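Local coordinates for protein esterase (Capnocytophaga ochracea, PDB 4W9R) that is of unknown function but belongs to the putative esterase family of alpha/beta hydrolases and probably hydrolyses ester bonds, at residues Asn261-Ile266 against Lys274-Asn279. Sequence-based numbering, arbitrary orientation.
Sequences NKYNTI and KVPILN
Helix 255-270 presents Y263 to the extended run K274-P276 that leads into helix 278-290, the two backbones coming nearest at the CA atoms of Y263 and K274, 6.8 Å apart. This is a helix–loop–helix join in the helical region that follows the alpha/beta-hydrolase sheet, and I277 takes the N-cap position of the second helix. Y263 carries most of the contact. Its CG stands beside the backbone N and anti to the carbonyl carbon (chi1 -82°), which sends the ring out from the helix and across the loop. The K274 carbonyl O lies at the ring edge, near its plane, 3.2 Å from Y263 CD2. K274 itself is fully extended; its methylenes run obliquely past the ring, with CG 3.6 Å from Y263 CE2, and its ammonium goes on to the carbonyl of Y236, whose ring also receives it as a cation-pi partner. Farther along the ring, P276 meets the phenol end obliquely, CB lying 4.2 Å from Y263 CZ, while Y303 of helix 294-306 touches both residues. I266 CD1 sits over one face of the Y263 ring, offset toward the rim, and also meets K274 CD at 4.0 Å. The phenol oxygen has two polar partners: the carboxylate of D280 in the first turn of the second helix, and the backbone N-H of I277. Replacing Y263 with a phenylalanine would probably leave the I277 amide and the D280 carboxylate without this shared partner, loosening the hold on the start of helix 278-290. The I277 amide donates to Y263 OH over 3.2 Å and nearly straight, with 163° at the hydrogen, while I277 CG1 rests 3.5 Å from Y263 OH.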
loop_
_atom_site.group_PDB
_atom_site.type_symbol
_atom_site.label_atom_id
_atom_site.label_comp_id
_atom_site.label_asym_id
_atom_site.label_seq_id
_atom_site.Cartn_x
_atom_site.Cartn_y
_atom_site.Cartn_z
ATOM N N ASN B 261 -29.263 -9.560 7.540
ATOM C CA ASN B 261 -28.381 -9.236 8.654
ATOM C C ASN B 261 -27.064 -8.640 8.172
ATOM O O ASN B 261 -26.543 -7.701 8.773
ATOM C CB ASN B 261 -28.110 -10.478 9.505
ATOM C CG ASN B 261 -27.111 -10.219 10.613
ATOM O OD1 ASN B 261 -27.462 -9.698 11.672
ATOM N ND2 ASN B 261 -25.856 -10.587 10.377
ATOM N N LYS B 262 -26.540 -9.186 7.078
ATOM C CA LYS B 262 -25.292 -8.701 6.505
ATOM C C LYS B 262 -25.402 -7.239 6.089
ATOM O O LYS B 262 -24.558 -6.420 6.443
ATOM C CB LYS B 262 -24.879 -9.552 5.303
ATOM C CG LYS B 262 -23.635 -9.043 4.588
ATOM C CD LYS B 262 -23.266 -9.934 3.413
ATOM C CE LYS B 262 -22.096 -9.362 2.625
ATOM N NZ LYS B 262 -20.842 -9.308 3.429
ATOM N N TYR B 263 -26.454 -6.914 5.346
ATOM C CA TYR B 263 -26.634 -5.556 4.852
ATOM C C TYR B 263 -27.100 -4.608 5.954
ATOM O O TYR B 263 -26.886 -3.397 5.869
ATOM C CB TYR B 263 -27.608 -5.549 3.674
ATOM C CG TYR B 263 -26.935 -5.927 2.374
ATOM C CD1 TYR B 263 -26.631 -7.252 2.089
ATOM C CD2 TYR B 263 -26.580 -4.958 1.445
ATOM C CE1 TYR B 263 -26.002 -7.602 0.907
ATOM C CE2 TYR B 263 -25.954 -5.297 0.262
ATOM C CZ TYR B 263 -25.668 -6.620 -0.003
ATOM O OH TYR B 263 -25.044 -6.964 -1.180
ATOM N N ASN B 264 -27.723 -5.157 6.991
ATOM C CA ASN B 264 -28.047 -4.370 8.174
ATOM C C ASN B 264 -26.780 -4.032 8.950
ATOM O O ASN B 264 -26.616 -2.912 9.434
ATOM C CB ASN B 264 -29.036 -5.113 9.076
ATOM C CG ASN B 264 -30.446 -5.106 8.524
ATOM O OD1 ASN B 264 -30.812 -4.235 7.735
ATOM N ND2 ASN B 264 -31.249 -6.077 8.944
ATOM N N THR B 265 -25.889 -5.012 9.061
ATOM C CA THR B 265 -24.612 -4.826 9.738
ATOM C C THR B 265 -23.757 -3.805 8.993
ATOM O O THR B 265 -23.048 -3.006 9.607
ATOM C CB THR B 265 -23.843 -6.155 9.862
ATOM O OG1 THR B 265 -24.636 -7.100 10.591
ATOM C CG2 THR B 265 -22.520 -5.948 10.585
ATOM N N ILE B 266 -23.833 -3.835 7.665
ATOM C CA ILE B 266 -23.141 -2.856 6.837
ATOM C C ILE B 266 -23.599 -1.444 7.189
ATOM O O ILE B 266 -22.780 -0.541 7.355
ATOM C CB ILE B 266 -23.372 -3.115 5.332
ATOM C CG1 ILE B 266 -22.684 -4.410 4.899
ATOM C CG2 ILE B 266 -22.849 -1.956 4.498
ATOM C CD1 ILE B 266 -22.897 -4.752 3.440
ATOM N N LYS B 274 -26.220 -0.106 1.391
ATOM C CA LYS B 274 -25.711 -0.720 0.173
ATOM C C LYS B 274 -26.813 -1.438 -0.591
ATOM O O LYS B 274 -27.479 -2.322 -0.054
ATOM C CB LYS B 274 -24.581 -1.700 0.496
ATOM C CG LYS B 274 -24.002 -2.389 -0.734
ATOM C CD LYS B 274 -22.910 -3.380 -0.369
ATOM C CE LYS B 274 -22.262 -3.959 -1.618
ATOM N NZ LYS B 274 -21.141 -4.884 -1.297
ATOM N N VAL B 275 -27.005 -1.043 -1.846
ATOM C CA VAL B 275 -27.903 -1.760 -2.738
ATOM C C VAL B 275 -27.368 -3.170 -2.928
ATOM O O VAL B 275 -26.202 -3.344 -3.288
ATOM C CB VAL B 275 -28.035 -1.066 -4.105
ATOM C CG1 VAL B 275 -28.925 -1.882 -5.031
ATOM C CG2 VAL B 275 -28.580 0.342 -3.935
ATOM N N PRO B 276 -28.209 -4.181 -2.666
ATOM C CA PRO B 276 -27.769 -5.576 -2.766
ATOM C C PRO B 276 -27.260 -5.917 -4.160
ATOM O O PRO B 276 -27.931 -5.646 -5.155
ATOM C CB PRO B 276 -29.037 -6.369 -2.438
ATOM C CG PRO B 276 -29.862 -5.436 -1.619
ATOM C CD PRO B 276 -29.595 -4.072 -2.179
ATOM N N ILE B 277 -26.070 -6.506 -4.217
ATOM C CA ILE B 277 -25.460 -6.883 -5.482
ATOM C C ILE B 277 -25.995 -8.230 -5.957
ATOM O O ILE B 277 -26.328 -9.096 -5.146
ATOM C CB ILE B 277 -23.929 -6.936 -5.372
ATOM C CG1 ILE B 277 -23.505 -7.873 -4.241
ATOM C CG2 ILE B 277 -23.373 -5.540 -5.134
ATOM C CD1 ILE B 277 -22.006 -7.985 -4.073
ATOM N N LEU B 278 -26.085 -8.388 -7.275
ATOM C CA LEU B 278 -26.639 -9.592 -7.889
ATOM C C LEU B 278 -25.978 -10.871 -7.375
ATOM O O LEU B 278 -26.636 -11.900 -7.228
ATOM C CB LEU B 278 -26.505 -9.514 -9.409
ATOM C CG LEU B 278 -27.265 -10.576 -10.204
ATOM C CD1 LEU B 278 -28.754 -10.492 -9.908
ATOM C CD2 LEU B 278 -26.998 -10.423 -11.693
ATOM N N ASN B 279 -24.681 -10.793 -7.100
ATOM C CA ASN B 279 -23.939 -11.923 -6.553
ATOM C C ASN B 279 -24.494 -12.370 -5.203
ATOM O O ASN B 279 -24.690 -13.563 -4.966
ATOM C CB ASN B 279 -22.457 -11.563 -6.419
ATOM C CG ASN B 279 -21.648 -12.653 -5.741
ATOM O OD1 ASN B 279 -21.198 -13.600 -6.386
ATOM N ND2 ASN B 279 -21.449 -12.518 -4.433
#